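PDB 3E2V: 3'-5'-exonuclease, which probably cuts double-stranded DNA internally and trims it from the 3' end, acting as a metal-dependent nuclease of the TatD family. Local coordinates for residues A[163-168]-A[202-207]; A[179-184]-A[211-216]; A[331-336]-A[358-363]; A[43-48]-A[348-353]. All coordinates share one frame; numbering follows the deposited sequence.

Contact 1 of 4, residues A[163-168]-A[202-207]; sequences GLDYDR and HMRSAC
His202 and Asp165 meet at the C-terminal ends of two neighbouring parallel strands of a TIM barrel, the rim on which such enzymes build their active sites. The imidazole, with CG anti to the backbone N (chi1 -178°), gives NE2 to Asp165 OD2 at 2.9 Å, arriving from above the carboxylate plane. Its ND1 is weakly bonded to Glu161, a residue of the magnesium site although no metal sits on it here, so Asp165 stands one step further out and helps to position His202. His202 O accepts Leu164 N, and it lies so near Gly163 CA, at 3.2 Å, that a side chain there would collide with it. Met203 adds little, pairing with Leu164 on the sheet face away from these charges. Arg204 returns the backbone bond through its N to Leu164 O and grips Asp165 side-on: NE gives OD1 a nearly straight bond (3.1 Å, 169° at the hydrogen), while NH1 takes the syn lone pair of OD2 at 2.8 Å. OD1 also accepts Asp167 N in an Asx turn, so each oxygen holds two donors and the carboxylate can hardly rotate. The Arg168 guanidinium, a like charge, has Arg204 NH1 over its face. Ser205 OG bonds Asp167 OD1 at 2.7 Å. Last comes a CH-pi contact: Ala206 CB stands 3.5 Å from the centroid of the Tyr166 ring, 8° off its normal, while Tyr166 OH bonds Asp209.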
loop_
_atom_site.group_PDB
_atom_site.type_symbol
_atom_site.label_atom_id
_atom_site.label_comp_id
_atom_site.label_asym_id
_atom_site.label_seq_id
_atom_site.Cartn_x
_atom_site.Cartn_y
_atom_site.Cartn_z
ATOM N N GLY A 163 4.846 -9.214 -0.894
ATOM C CA GLY A 163 5.419 -9.537 0.400
ATOM C C GLY A 163 4.874 -10.818 0.961
ATOM O O GLY A 163 4.622 -11.776 0.222
ATOM N N LEU A 164 4.682 -10.822 2.277
ATOM C CA LEU A 164 4.280 -12.029 2.999
ATOM C C LEU A 164 3.154 -11.707 3.964
ATOM O O LEU A 164 3.173 -10.642 4.598
ATOM C CB LEU A 164 5.474 -12.607 3.768
ATOM C CG LEU A 164 6.719 -13.001 2.975
ATOM C CD1 LEU A 164 7.813 -13.532 3.903
ATOM C CD2 LEU A 164 6.375 -14.074 1.958
ATOM N N ASP A 165 2.188 -12.616 4.094
ATOM C CA ASP A 165 1.085 -12.429 5.035
ATOM C C ASP A 165 0.729 -13.752 5.667
ATOM O O ASP A 165 -0.013 -14.540 5.102
ATOM C CB ASP A 165 -0.132 -11.843 4.315
ATOM C CG ASP A 165 -1.223 -11.381 5.283
ATOM O OD1 ASP A 165 -1.323 -11.914 6.402
ATOM O OD2 ASP A 165 -1.982 -10.457 4.919
ATOM N N TYR A 166 1.269 -13.970 6.851
ATOM C CA TYR A 166 1.102 -15.242 7.552
ATOM C C TYR A 166 -0.203 -15.299 8.346
ATOM O O TYR A 166 -0.483 -16.319 8.971
ATOM C CB TYR A 166 2.335 -15.532 8.408
ATOM C CG TYR A 166 3.593 -15.884 7.593
ATOM C CD1 TYR A 166 3.586 -15.856 6.194
ATOM C CD2 TYR A 166 4.781 -16.251 8.225
ATOM C CE1 TYR A 166 4.736 -16.173 5.454
ATOM C CE2 TYR A 166 5.944 -16.577 7.486
ATOM C CZ TYR A 166 5.904 -16.540 6.109
ATOM O OH TYR A 166 7.026 -16.856 5.386
ATOM N N ASP A 167 -0.990 -14.220 8.310
ATOM C CA ASP A 167 -2.369 -14.257 8.830
ATOM C C ASP A 167 -3.337 -14.770 7.772
ATOM O O ASP A 167 -4.544 -14.854 8.027
ATOM C CB ASP A 167 -2.841 -12.864 9.245
ATOM C CG ASP A 167 -2.220 -12.377 10.545
ATOM O OD1 ASP A 167 -1.264 -12.988 11.052
ATOM O OD2 ASP A 167 -2.717 -11.352 11.071
ATOM N N ARG A 168 -2.833 -15.087 6.576
ATOM C CA ARG A 168 -3.706 -15.432 5.437
ATOM C C ARG A 168 -3.303 -16.724 4.735
ATOM O O ARG A 168 -3.423 -16.841 3.519
ATOM C CB ARG A 168 -3.733 -14.272 4.439
ATOM C CG ARG A 168 -4.329 -12.972 4.983
ATOM C CD ARG A 168 -5.848 -13.006 5.072
ATOM N NE ARG A 168 -6.432 -11.731 5.504
ATOM C CZ ARG A 168 -6.462 -11.290 6.762
ATOM N NH1 ARG A 168 -5.918 -11.998 7.744
ATOM N NH2 ARG A 168 -7.029 -10.118 7.039
ATOM N N HIS A 202 4.264 -5.552 1.583
ATOM C CA HIS A 202 3.280 -6.041 2.556
ATOM C C HIS A 202 3.979 -7.021 3.500
ATOM O O HIS A 202 4.666 -7.951 3.071
ATOM C CB HIS A 202 2.106 -6.706 1.818
ATOM C CG HIS A 202 1.015 -7.191 2.721
ATOM N ND1 HIS A 202 -0.077 -6.419 3.048
ATOM C CD2 HIS A 202 0.843 -8.375 3.353
ATOM C CE1 HIS A 202 -0.865 -7.097 3.864
ATOM N NE2 HIS A 202 -0.331 -8.288 4.063
ATOM N N MET A 203 3.812 -6.808 4.798
ATOM C CA MET A 203 4.318 -7.737 5.784
ATOM C C MET A 203 3.297 -7.818 6.913
ATOM O O MET A 203 2.969 -6.806 7.573
ATOM C CB MET A 203 5.681 -7.285 6.337
ATOM C CG MET A 203 6.409 -8.302 7.236
ATOM S SD MET A 203 5.761 -8.438 8.933
ATOM C CE MET A 203 6.435 -6.930 9.657
ATOM N N ARG A 204 2.818 -9.026 7.150
ATOM C CA ARG A 204 2.021 -9.294 8.338
ATOM C C ARG A 204 2.455 -10.607 8.960
ATOM O O ARG A 204 2.420 -11.642 8.300
ATOM C CB ARG A 204 0.555 -9.372 7.978
ATOM C CG ARG A 204 -0.326 -9.623 9.187
ATOM C CD ARG A 204 -1.649 -8.905 9.058
ATOM N NE ARG A 204 -2.354 -9.330 7.850
ATOM C CZ ARG A 204 -3.496 -8.800 7.419
ATOM N NH1 ARG A 204 -4.050 -9.255 6.308
ATOM N NH2 ARG A 204 -4.073 -7.810 8.096
ATOM N N SER A 205 2.857 -10.550 10.232
ATOM C CA SER A 205 3.185 -11.741 11.035
ATOM C C SER A 205 4.267 -12.630 10.427
ATOM O O SER A 205 4.311 -13.836 10.663
ATOM C CB SER A 205 1.920 -12.563 11.344
ATOM O OG SER A 205 0.926 -11.724 11.915
ATOM N N ALA A 206 5.143 -12.023 9.630
ATOM C CA ALA A 206 6.126 -12.751 8.842
ATOM C C ALA A 206 7.491 -12.058 8.890
ATOM O O ALA A 206 8.253 -12.150 7.939
ATOM C CB ALA A 206 5.645 -12.851 7.397
ATOM N N CYS A 207 7.808 -11.371 9.984
ATOM C CA CYS A 207 8.955 -10.475 9.952
ATOM C C CYS A 207 10.263 -11.186 9.639
ATOM O O CYS A 207 11.021 -10.737 8.767
ATOM C CB CYS A 207 9.054 -9.672 11.245
ATOM S SG CYS A 207 10.192 -8.251 11.087
#

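Contact 2 of 4, residues A[179-184]-A[211-216]; sequences VFFEEQ and VQILER
Phe181 reaches from helix 174-187 toward Ile213 and Leu214 of helix 207-219, two neighbouring outer helices of the TIM barrel. They run in nearly the same direction, the short segments crossing at -23° with their axes 10.7 Å apart. The torsion that sets CG of Phe181 opposite its backbone N (177°) carries the ring into the packing layer between helices and sheet, where it also touches Ile162 and Leu164 of strand 156-165. Its CD2 meets Ile213 CD1 at 3.9 Å, and CZ lies 4.0 Å from Leu214 CD2, the leucine crossing it at about a right angle. An alanine here would lose the ring and is likely to open a gap facing Ile213 and Leu214. One residue on, Glu182 stretches out fully and forms a salt bridge with Arg216 at the edge of the guanidinium; the modelled spacing is too short to trust in detail. Nearer its backbone, Glu182 CB faces Ile213 CG2 at 4.4 Å.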
loop_
_atom_site.group_PDB
_atom_site.type_symbol
_atom_site.label_atom_id
_atom_site.label_comp_id
_atom_site.label_asym_id
_atom_site.label_seq_id
_atom_site.Cartn_x
_atom_site.Cartn_y
_atom_site.Cartn_z
ATOM N N VAL A 179 8.002 -18.056 -2.527
ATOM C CA VAL A 179 8.544 -18.182 -3.885
ATOM C C VAL A 179 8.159 -16.993 -4.777
ATOM O O VAL A 179 9.012 -16.431 -5.472
ATOM C CB VAL A 179 8.133 -19.504 -4.561
ATOM C CG1 VAL A 179 8.629 -19.535 -5.994
ATOM C CG2 VAL A 179 8.723 -20.677 -3.801
ATOM N N PHE A 180 6.884 -16.612 -4.758
ATOM C CA PHE A 180 6.425 -15.558 -5.663
ATOM C C PHE A 180 6.691 -14.137 -5.175
ATOM O O PHE A 180 6.747 -13.225 -5.981
ATOM C CB PHE A 180 4.999 -15.842 -6.144
ATOM C CG PHE A 180 4.954 -17.001 -7.080
ATOM C CD1 PHE A 180 5.455 -16.861 -8.372
ATOM C CD2 PHE A 180 4.542 -18.257 -6.644
ATOM C CE1 PHE A 180 5.484 -17.959 -9.253
ATOM C CE2 PHE A 180 4.581 -19.364 -7.507
ATOM C CZ PHE A 180 5.057 -19.218 -8.795
ATOM N N PHE A 181 6.905 -13.962 -3.872
ATOM C CA PHE A 181 7.493 -12.696 -3.397
ATOM C C PHE A 181 8.891 -12.554 -4.015
ATOM O O PHE A 181 9.230 -11.516 -4.609
ATOM C CB PHE A 181 7.537 -12.697 -1.867
ATOM C CG PHE A 181 8.186 -11.484 -1.234
ATOM C CD1 PHE A 181 8.090 -10.202 -1.799
ATOM C CD2 PHE A 181 8.816 -11.623 -0.010
ATOM C CE1 PHE A 181 8.677 -9.100 -1.155
ATOM C CE2 PHE A 181 9.390 -10.547 0.644
ATOM C CZ PHE A 181 9.325 -9.281 0.088
ATOM N N GLU A 182 9.699 -13.604 -3.881
ATOM C CA GLU A 182 11.061 -13.539 -4.379
ATOM C C GLU A 182 11.143 -13.390 -5.898
ATOM O O GLU A 182 11.941 -12.593 -6.385
ATOM C CB GLU A 182 11.873 -14.747 -3.910
ATOM C CG GLU A 182 13.310 -14.717 -4.430
ATOM C CD GLU A 182 14.211 -15.697 -3.717
ATOM O OE1 GLU A 182 13.899 -16.104 -2.579
ATOM O OE2 GLU A 182 15.247 -16.055 -4.314
ATOM N N GLU A 183 10.309 -14.108 -6.650
ATOM C CA GLU A 183 10.344 -13.967 -8.109
ATOM C C GLU A 183 9.940 -12.553 -8.554
ATOM O O GLU A 183 10.505 -12.003 -9.506
ATOM C CB GLU A 183 9.480 -15.029 -8.822
ATOM C CG GLU A 183 10.007 -16.455 -8.641
ATOM C CD GLU A 183 11.462 -16.624 -9.124
ATOM O OE1 GLU A 183 11.776 -16.250 -10.287
ATOM O OE2 GLU A 183 12.295 -17.133 -8.334
ATOM N N GLN A 184 8.972 -11.960 -7.854
ATOM C CA GLN A 184 8.619 -10.568 -8.145
ATOM C C GLN A 184 9.723 -9.591 -7.777
ATOM O O GLN A 184 9.938 -8.601 -8.475
ATOM C CB GLN A 184 7.286 -10.202 -7.477
ATOM C CG GLN A 184 6.095 -10.899 -8.158
ATOM C CD GLN A 184 4.784 -10.515 -7.510
ATOM O OE1 GLN A 184 4.134 -9.563 -7.944
ATOM N NE2 GLN A 184 4.416 -11.215 -6.428
ATOM N N VAL A 211 12.398 -10.364 6.266
ATOM C CA VAL A 211 13.755 -9.809 6.346
ATOM C C VAL A 211 14.773 -10.742 5.698
ATOM O O VAL A 211 15.676 -10.279 5.002
ATOM C CB VAL A 211 14.120 -9.468 7.812
ATOM C CG1 VAL A 211 15.633 -9.203 7.971
ATOM C CG2 VAL A 211 13.317 -8.242 8.266
ATOM N N GLN A 212 14.622 -12.052 5.912
ATOM C CA GLN A 212 15.539 -13.016 5.323
ATOM C C GLN A 212 15.566 -12.895 3.789
ATOM O O GLN A 212 16.636 -12.902 3.175
ATOM C CB GLN A 212 15.153 -14.433 5.748
ATOM C CG GLN A 212 16.137 -15.492 5.276
ATOM C CD GLN A 212 15.736 -16.893 5.690
ATOM O OE1 GLN A 212 16.575 -17.675 6.142
ATOM N NE2 GLN A 212 14.460 -17.228 5.520
ATOM N N ILE A 213 14.393 -12.789 3.166
ATOM C CA ILE A 213 14.345 -12.674 1.710
ATOM C C ILE A 213 14.919 -11.332 1.260
ATOM O O ILE A 213 15.773 -11.269 0.356
ATOM C CB ILE A 213 12.909 -12.859 1.210
ATOM C CG1 ILE A 213 12.527 -14.333 1.332
ATOM C CG2 ILE A 213 12.780 -12.434 -0.249
ATOM C CD1 ILE A 213 11.035 -14.622 1.259
ATOM N N LEU A 214 14.473 -10.246 1.883
ATOM C CA LEU A 214 14.959 -8.936 1.472
ATOM C C LEU A 214 16.455 -8.740 1.678
ATOM O O LEU A 214 17.107 -8.052 0.875
ATOM C CB LEU A 214 14.176 -7.817 2.175
ATOM C CG LEU A 214 12.729 -7.694 1.699
ATOM C CD1 LEU A 214 11.951 -6.784 2.640
ATOM C CD2 LEU A 214 12.675 -7.138 0.285
ATOM N N GLU A 215 16.995 -9.323 2.746
ATOM C CA GLU A 215 18.426 -9.169 3.029
ATOM C C GLU A 215 19.278 -9.691 1.882
ATOM O O GLU A 215 20.343 -9.106 1.586
ATOM C CB GLU A 215 18.805 -9.855 4.337
ATOM C CG GLU A 215 20.220 -9.562 4.798
ATOM C CD GLU A 215 21.232 -10.584 4.286
ATOM O OE1 GLU A 215 20.834 -11.568 3.619
ATOM O OE2 GLU A 215 22.441 -10.401 4.564
ATOM N N ARG A 216 18.832 -10.778 1.241
ATOM C CA ARG A 216 19.590 -11.309 0.101
ATOM C C ARG A 216 19.667 -10.316 -1.057
ATOM O O ARG A 216 20.685 -10.230 -1.746
ATOM C CB ARG A 216 19.034 -12.652 -0.372
ATOM C CG ARG A 216 19.293 -13.752 0.632
ATOM C CD ARG A 216 19.164 -15.133 0.003
ATOM N NE ARG A 216 17.914 -15.298 -0.730
ATOM C CZ ARG A 216 16.767 -15.716 -0.191
ATOM N NH1 ARG A 216 16.690 -16.050 1.097
ATOM N NH2 ARG A 216 15.693 -15.812 -0.946
#

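Contact 3 of 4, residues A[331-336]-A[358-363]. With GOL (glycerol), chain D.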
loop_
_atom_site.group_PDB
_atom_site.type_symbol
_atom_site.label_atom_id
_atom_site.label_comp_id
_atom_site.label_asym_id
_atom_site.label_seq_id
_atom_site.Cartn_x
_atom_site.Cartn_y
_atom_site.Cartn_z
ATOM N N PRO A 331 -16.885 13.674 12.248
ATOM C CA PRO A 331 -16.154 13.357 11.021
ATOM C C PRO A 331 -15.976 14.599 10.146
ATOM O O PRO A 331 -16.561 15.648 10.424
ATOM C CB PRO A 331 -17.064 12.343 10.330
ATOM C CG PRO A 331 -18.442 12.678 10.827
ATOM C CD PRO A 331 -18.238 13.083 12.251
ATOM N N ALA A 332 -15.182 14.490 9.081
ATOM C CA ALA A 332 -14.834 15.664 8.268
ATOM C C ALA A 332 -16.015 16.218 7.458
ATOM O O ALA A 332 -16.022 17.388 7.056
ATOM C CB ALA A 332 -13.667 15.336 7.346
ATOM N N PHE A 333 -16.977 15.340 7.195
ATOM C CA PHE A 333 -18.193 15.627 6.427
ATOM C C PHE A 333 -19.272 14.781 7.086
ATOM O O PHE A 333 -18.955 13.830 7.795
ATOM C CB PHE A 333 -18.019 15.178 4.967
ATOM C CG PHE A 333 -16.947 15.930 4.229
ATOM C CD1 PHE A 333 -17.253 17.095 3.543
ATOM C CD2 PHE A 333 -15.625 15.490 4.245
ATOM C CE1 PHE A 333 -16.268 17.810 2.876
ATOM C CE2 PHE A 333 -14.626 16.198 3.575
ATOM C CZ PHE A 333 -14.947 17.363 2.901
ATOM N N LYS A 334 -20.544 15.111 6.853
ATOM C CA LYS A 334 -21.630 14.327 7.440
ATOM C C LYS A 334 -21.509 12.893 6.940
ATOM O O LYS A 334 -21.229 12.686 5.764
ATOM C CB LYS A 334 -22.998 14.877 7.018
ATOM C CG LYS A 334 -24.197 14.149 7.654
ATOM C CD LYS A 334 -24.168 14.244 9.168
ATOM C CE LYS A 334 -25.189 13.346 9.857
ATOM N NZ LYS A 334 -24.853 13.250 11.317
ATOM N N SER A 335 -21.727 11.929 7.832
ATOM C CA SER A 335 -21.589 10.499 7.547
ATOM C C SER A 335 -22.958 9.855 7.712
ATOM O O SER A 335 -23.610 10.046 8.739
ATOM C CB SER A 335 -20.594 9.889 8.533
ATOM O OG SER A 335 -20.307 8.529 8.269
ATOM N N VAL A 336 -23.410 9.125 6.693
ATOM C CA VAL A 336 -24.721 8.454 6.728
ATOM C C VAL A 336 -24.563 6.956 6.506
ATOM O O VAL A 336 -23.534 6.493 5.993
ATOM C CB VAL A 336 -25.685 9.018 5.658
ATOM C CG1 VAL A 336 -26.056 10.476 5.946
ATOM C CG2 VAL A 336 -25.104 8.881 4.247
ATOM N N GLU A 358 -11.949 6.919 4.374
ATOM C CA GLU A 358 -11.646 7.662 3.160
ATOM C C GLU A 358 -10.295 8.355 3.233
ATOM O O GLU A 358 -9.811 8.639 4.338
ATOM C CB GLU A 358 -12.711 8.729 2.893
ATOM C CG GLU A 358 -14.121 8.188 2.722
ATOM C CD GLU A 358 -15.067 9.203 2.092
ATOM O OE1 GLU A 358 -14.638 10.342 1.824
ATOM O OE2 GLU A 358 -16.260 8.867 1.890
ATOM N N PRO A 359 -9.703 8.663 2.065
ATOM C CA PRO A 359 -8.432 9.415 2.075
ATOM C C PRO A 359 -8.529 10.803 2.729
ATOM O O PRO A 359 -7.500 11.333 3.189
ATOM C CB PRO A 359 -8.061 9.517 0.582
ATOM C CG PRO A 359 -9.358 9.278 -0.158
ATOM C CD PRO A 359 -10.130 8.300 0.695
ATOM N N CYS A 360 -9.722 11.397 2.808
ATOM C CA CYS A 360 -9.824 12.691 3.489
ATOM C C CYS A 360 -9.515 12.600 4.972
ATOM O O CYS A 360 -9.426 13.633 5.661
ATOM C CB CYS A 360 -11.195 13.358 3.303
ATOM S SG CYS A 360 -12.601 12.491 4.046
ATOM N N ASN A 361 -9.348 11.383 5.476
ATOM C CA ASN A 361 -9.008 11.179 6.876
ATOM C C ASN A 361 -7.507 11.092 7.147
ATOM O O ASN A 361 -7.086 10.766 8.255
ATOM C CB ASN A 361 -9.765 9.971 7.437
ATOM C CG ASN A 361 -11.245 10.265 7.614
ATOM O OD1 ASN A 361 -11.655 11.425 7.607
ATOM N ND2 ASN A 361 -12.050 9.227 7.729
ATOM N N MET A 362 -6.704 11.436 6.146
ATOM C CA MET A 362 -5.254 11.587 6.347
ATOM C C MET A 362 -4.934 12.489 7.535
ATOM O O MET A 362 -4.050 12.191 8.343
ATOM C CB MET A 362 -4.610 12.139 5.074
ATOM C CG MET A 362 -4.344 11.041 4.038
ATOM S SD MET A 362 -3.034 9.783 4.486
ATOM C CE MET A 362 -1.557 10.831 4.170
ATOM N N GLU A 363 -5.656 13.605 7.621
ATOM C CA GLU A 363 -5.429 14.569 8.685
ATOM C C GLU A 363 -5.571 13.967 10.079
ATOM O O GLU A 363 -4.887 14.399 11.014
ATOM C CB GLU A 363 -6.345 15.780 8.514
ATOM C CG GLU A 363 -7.831 15.479 8.581
ATOM C CD GLU A 363 -8.685 16.697 8.315
ATOM O OE1 GLU A 363 -8.140 17.818 8.236
ATOM O OE2 GLU A 363 -9.915 16.515 8.169
HETATM C C1 GOL D . -16.238 6.300 8.627
HETATM O O1 GOL D . -17.224 6.161 9.638
HETATM C C2 GOL D . -16.397 7.597 7.843
HETATM O O2 GOL D . -17.663 7.643 7.239
HETATM C C3 GOL D . -16.269 8.813 8.764
HETATM O O3 GOL D . -14.912 9.197 8.888
HETATM O O HOH W 1 -13.969 11.879 8.928
#
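Asn361 and Ala332 face each other where the chain turns into helix 362-373. From CB the asparagine leads to CG, which lies beside its own backbone N (chi1 -72°), and the amide then forks into two differently used ends. OD1 passes 4.4 Å from Ala332 CB and accepts a hydrogen bond from a water at 2.7 Å. That same water accepts Ala332 N at 2.9 Å, so the carbonyl end of the amide is tied to the opposite backbone through a single bridging molecule. ND2 points to glycerol O3, 3.1 Å away with 152° at the hydrogen, and also bonds Asn357. Since the bridging water bonds O3 as well, water, glycerol and amide close a small polar ring. The glycerol, probably left by the crystallisation liquor, reaches Ser335 OG through O2 and is held further by Val353, Gly355 and Glu308. The rest of the interface is mostly van der Waals contact. Cys360 SG comes to the edge of the Phe333 ring, 4.3 Å from CE2, while the Ala332 CB methyl lies 4.0 Å from a polar atom, Glu363 OE2, whose carboxylate is paired through its other oxygen with Arg50. Together, a loose sulfur-aromatic edge contact and a water bridge join the approach to the small parallel sheet of strands 334-336 and 351-353 with the start of helix 362-373 of the TIM-barrel fold.

Contact 4 of 4, residues A[43-48]-A[348-353]; sequences LLERAA and EELYMV
Arg46 lies obliquely across Leu350, joining the helix that links the first two strands of the TIM barrel to the small two-stranded parallel sheet outside it. The aliphatic part does the packing: Arg46 CG is 3.7 Å from both Leu350 CB and Leu350 CD1, so the leucine clasps the arginine stem just after it leaves the helix. Met352 comes alongside at a slant, bringing CG to 4.0 Å from Arg46 CD. On the exposed flank, Glu45 runs at about a right angle to Leu350, and only its OE1 approaches, 4.1 Å from CD2. A bend at chi3 (-73°) turns the guanidinium flat between two backbones. Tyr351 O lies over one face, 3.0 Å above the plane and offset to the rim, and Leu43 CA covers the opposite face. The carbonyl thus meets the cation from above the plane; the attraction is probably electrostatic. NE and NH2 are employed elsewhere, NE in a salt bridge to Glu358 and NH2 in another to Asp39, which together fix the rotation of the group. A methionine in its place would probably cost Asp39 and Glu358 OE1 their salt bridges, although Glu358 would still have Arg356, and deprive Tyr351 O of the flat cation beneath it. Despite a separation of just 3.0 Å, Arg46 NH1 and Tyr351 O are too badly angled to bond.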
loop_
_atom_site.group_PDB
_atom_site.type_symbol
_atom_site.label_atom_id
_atom_site.label_comp_id
_atom_site.label_asym_id
_atom_site.label_seq_id
_atom_site.Cartn_x
_atom_site.Cartn_y
_atom_site.Cartn_z
ATOM N N LEU A 43 -15.582 11.423 -3.465
ATOM C CA LEU A 43 -14.598 11.006 -2.497
ATOM C C LEU A 43 -13.286 11.770 -2.691
ATOM O O LEU A 43 -12.665 12.221 -1.719
ATOM C CB LEU A 43 -14.343 9.505 -2.632
ATOM C CG LEU A 43 -13.293 8.929 -1.698
ATOM C CD1 LEU A 43 -13.835 7.736 -0.953
ATOM C CD2 LEU A 43 -12.010 8.627 -2.451
ATOM N N LEU A 44 -12.856 11.895 -3.942
ATOM C CA LEU A 44 -11.611 12.598 -4.231
ATOM C C LEU A 44 -11.749 14.091 -3.964
ATOM O O LEU A 44 -10.797 14.712 -3.493
ATOM C CB LEU A 44 -11.136 12.292 -5.657
ATOM C CG LEU A 44 -10.725 10.823 -5.885
ATOM C CD1 LEU A 44 -10.630 10.484 -7.376
ATOM C CD2 LEU A 44 -9.418 10.444 -5.161
ATOM N N GLU A 45 -12.921 14.647 -4.242
ATOM C CA GLU A 45 -13.219 16.042 -3.897
ATOM C C GLU A 45 -13.143 16.283 -2.386
ATOM O O GLU A 45 -12.586 17.300 -1.938
ATOM C CB GLU A 45 -14.581 16.459 -4.481
ATOM C CG GLU A 45 -14.561 16.470 -6.007
ATOM C CD GLU A 45 -15.919 16.682 -6.673
ATOM O OE1 GLU A 45 -16.960 16.677 -5.984
ATOM O OE2 GLU A 45 -15.920 16.860 -7.913
ATOM N N ARG A 46 -13.676 15.356 -1.589
ATOM C CA ARG A 46 -13.583 15.450 -0.124
ATOM C C ARG A 46 -12.121 15.430 0.321
ATOM O O ARG A 46 -11.712 16.220 1.185
ATOM C CB ARG A 46 -14.346 14.326 0.574
ATOM C CG ARG A 46 -15.851 14.460 0.457
ATOM C CD ARG A 46 -16.556 13.458 1.321
ATOM N NE ARG A 46 -16.509 12.065 0.843
ATOM C CZ ARG A 46 -17.324 11.561 -0.080
ATOM N NH1 ARG A 46 -18.197 12.344 -0.725
ATOM N NH2 ARG A 46 -17.230 10.274 -0.401
ATOM N N ALA A 47 -11.331 14.528 -0.262
ATOM C CA ALA A 47 -9.921 14.444 0.096
ATOM C C ALA A 47 -9.168 15.745 -0.234
ATOM O O ALA A 47 -8.372 16.236 0.567
ATOM C CB ALA A 47 -9.273 13.229 -0.599
ATOM N N ALA A 48 -9.433 16.300 -1.418
ATOM C CA ALA A 48 -8.763 17.538 -1.859
ATOM C C ALA A 48 -9.117 18.697 -0.925
ATOM O O ALA A 48 -8.265 19.528 -0.569
ATOM C CB ALA A 48 -9.141 17.875 -3.285
ATOM N N GLU A 348 -25.159 19.248 -3.767
ATOM C CA GLU A 348 -23.791 19.728 -3.878
ATOM C C GLU A 348 -22.957 19.403 -2.636
ATOM O O GLU A 348 -21.747 19.206 -2.754
ATOM C CB GLU A 348 -23.758 21.226 -4.180
ATOM C CG GLU A 348 -24.169 21.577 -5.606
ATOM C CD GLU A 348 -23.273 20.923 -6.654
ATOM O OE1 GLU A 348 -22.035 21.102 -6.588
ATOM O OE2 GLU A 348 -23.808 20.230 -7.547
ATOM N N GLU A 349 -23.603 19.323 -1.471
ATOM C CA GLU A 349 -22.921 18.964 -0.219
ATOM C C GLU A 349 -22.394 17.527 -0.281
ATOM O O GLU A 349 -23.014 16.661 -0.894
ATOM C CB GLU A 349 -23.837 19.131 0.989
ATOM C CG GLU A 349 -23.156 18.794 2.308
ATOM C CD GLU A 349 -23.967 19.171 3.529
ATOM O OE1 GLU A 349 -25.080 19.721 3.374
ATOM O OE2 GLU A 349 -23.481 18.906 4.652
ATOM N N LEU A 350 -21.256 17.293 0.371
ATOM C CA LEU A 350 -20.532 16.026 0.295
ATOM C C LEU A 350 -20.753 15.192 1.542
ATOM O O LEU A 350 -20.672 15.695 2.671
ATOM C CB LEU A 350 -19.040 16.320 0.100
ATOM C CG LEU A 350 -18.663 17.015 -1.215
ATOM C CD1 LEU A 350 -17.225 17.558 -1.141
ATOM C CD2 LEU A 350 -18.838 16.114 -2.430
ATOM N N TYR A 351 -21.017 13.905 1.339
ATOM C CA TYR A 351 -21.353 12.986 2.424
ATOM C C TYR A 351 -20.487 11.740 2.402
ATOM O O TYR A 351 -20.141 11.262 1.322
ATOM C CB TYR A 351 -22.804 12.511 2.291
ATOM C CG TYR A 351 -23.853 13.532 2.661
ATOM C CD1 TYR A 351 -24.472 13.484 3.907
ATOM C CD2 TYR A 351 -24.250 14.511 1.754
ATOM C CE1 TYR A 351 -25.456 14.407 4.249
ATOM C CE2 TYR A 351 -25.227 15.449 2.098
ATOM C CZ TYR A 351 -25.816 15.375 3.339
ATOM O OH TYR A 351 -26.788 16.290 3.699
ATOM N N MET A 352 -20.171 11.231 3.591
ATOM C CA MET A 352 -19.414 9.989 3.790
ATOM C C MET A 352 -20.362 8.866 4.189
ATOM O O MET A 352 -21.536 9.111 4.506
ATOM C CB MET A 352 -18.343 10.152 4.885
ATOM C CG MET A 352 -17.400 11.340 4.646
ATOM S SD MET A 352 -16.148 11.704 5.949
ATOM C CE MET A 352 -14.988 10.360 5.667
ATOM N N VAL A 353 -19.844 7.639 4.144
ATOM C CA VAL A 353 -20.615 6.461 4.525
ATOM C C VAL A 353 -20.063 5.916 5.837
ATOM O O VAL A 353 -18.860 5.659 5.952
ATOM C CB VAL A 353 -20.554 5.382 3.422
ATOM C CG1 VAL A 353 -21.201 4.085 3.930
ATOM C CG2 VAL A 353 -21.204 5.894 2.133
#

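How the contacts relate
The four contacts fall into two pairs at different parts of the molecule. Contacts 1 and 2, centres 12 Å apart, are the strand layer and the helix layer of two adjacent beta-alpha units of the barrel: each strand of contact 1 leads on into a helix of contact 2, and Phe181 CD2 packs 3.9 Å from Leu164 CG. Contacts 3 and 4 lie 8 Å apart between centres and interlock through Glu358 OE1, 2.7 Å from Arg46 NE, and through the sheet that their strands share. Contacts 2 and 4 are about 40 Å apart between centres, on opposite sides of the chain's centre. Contact 1 lies nearest the active site, with the His202 side chain about 5 Å from the bound magnesium.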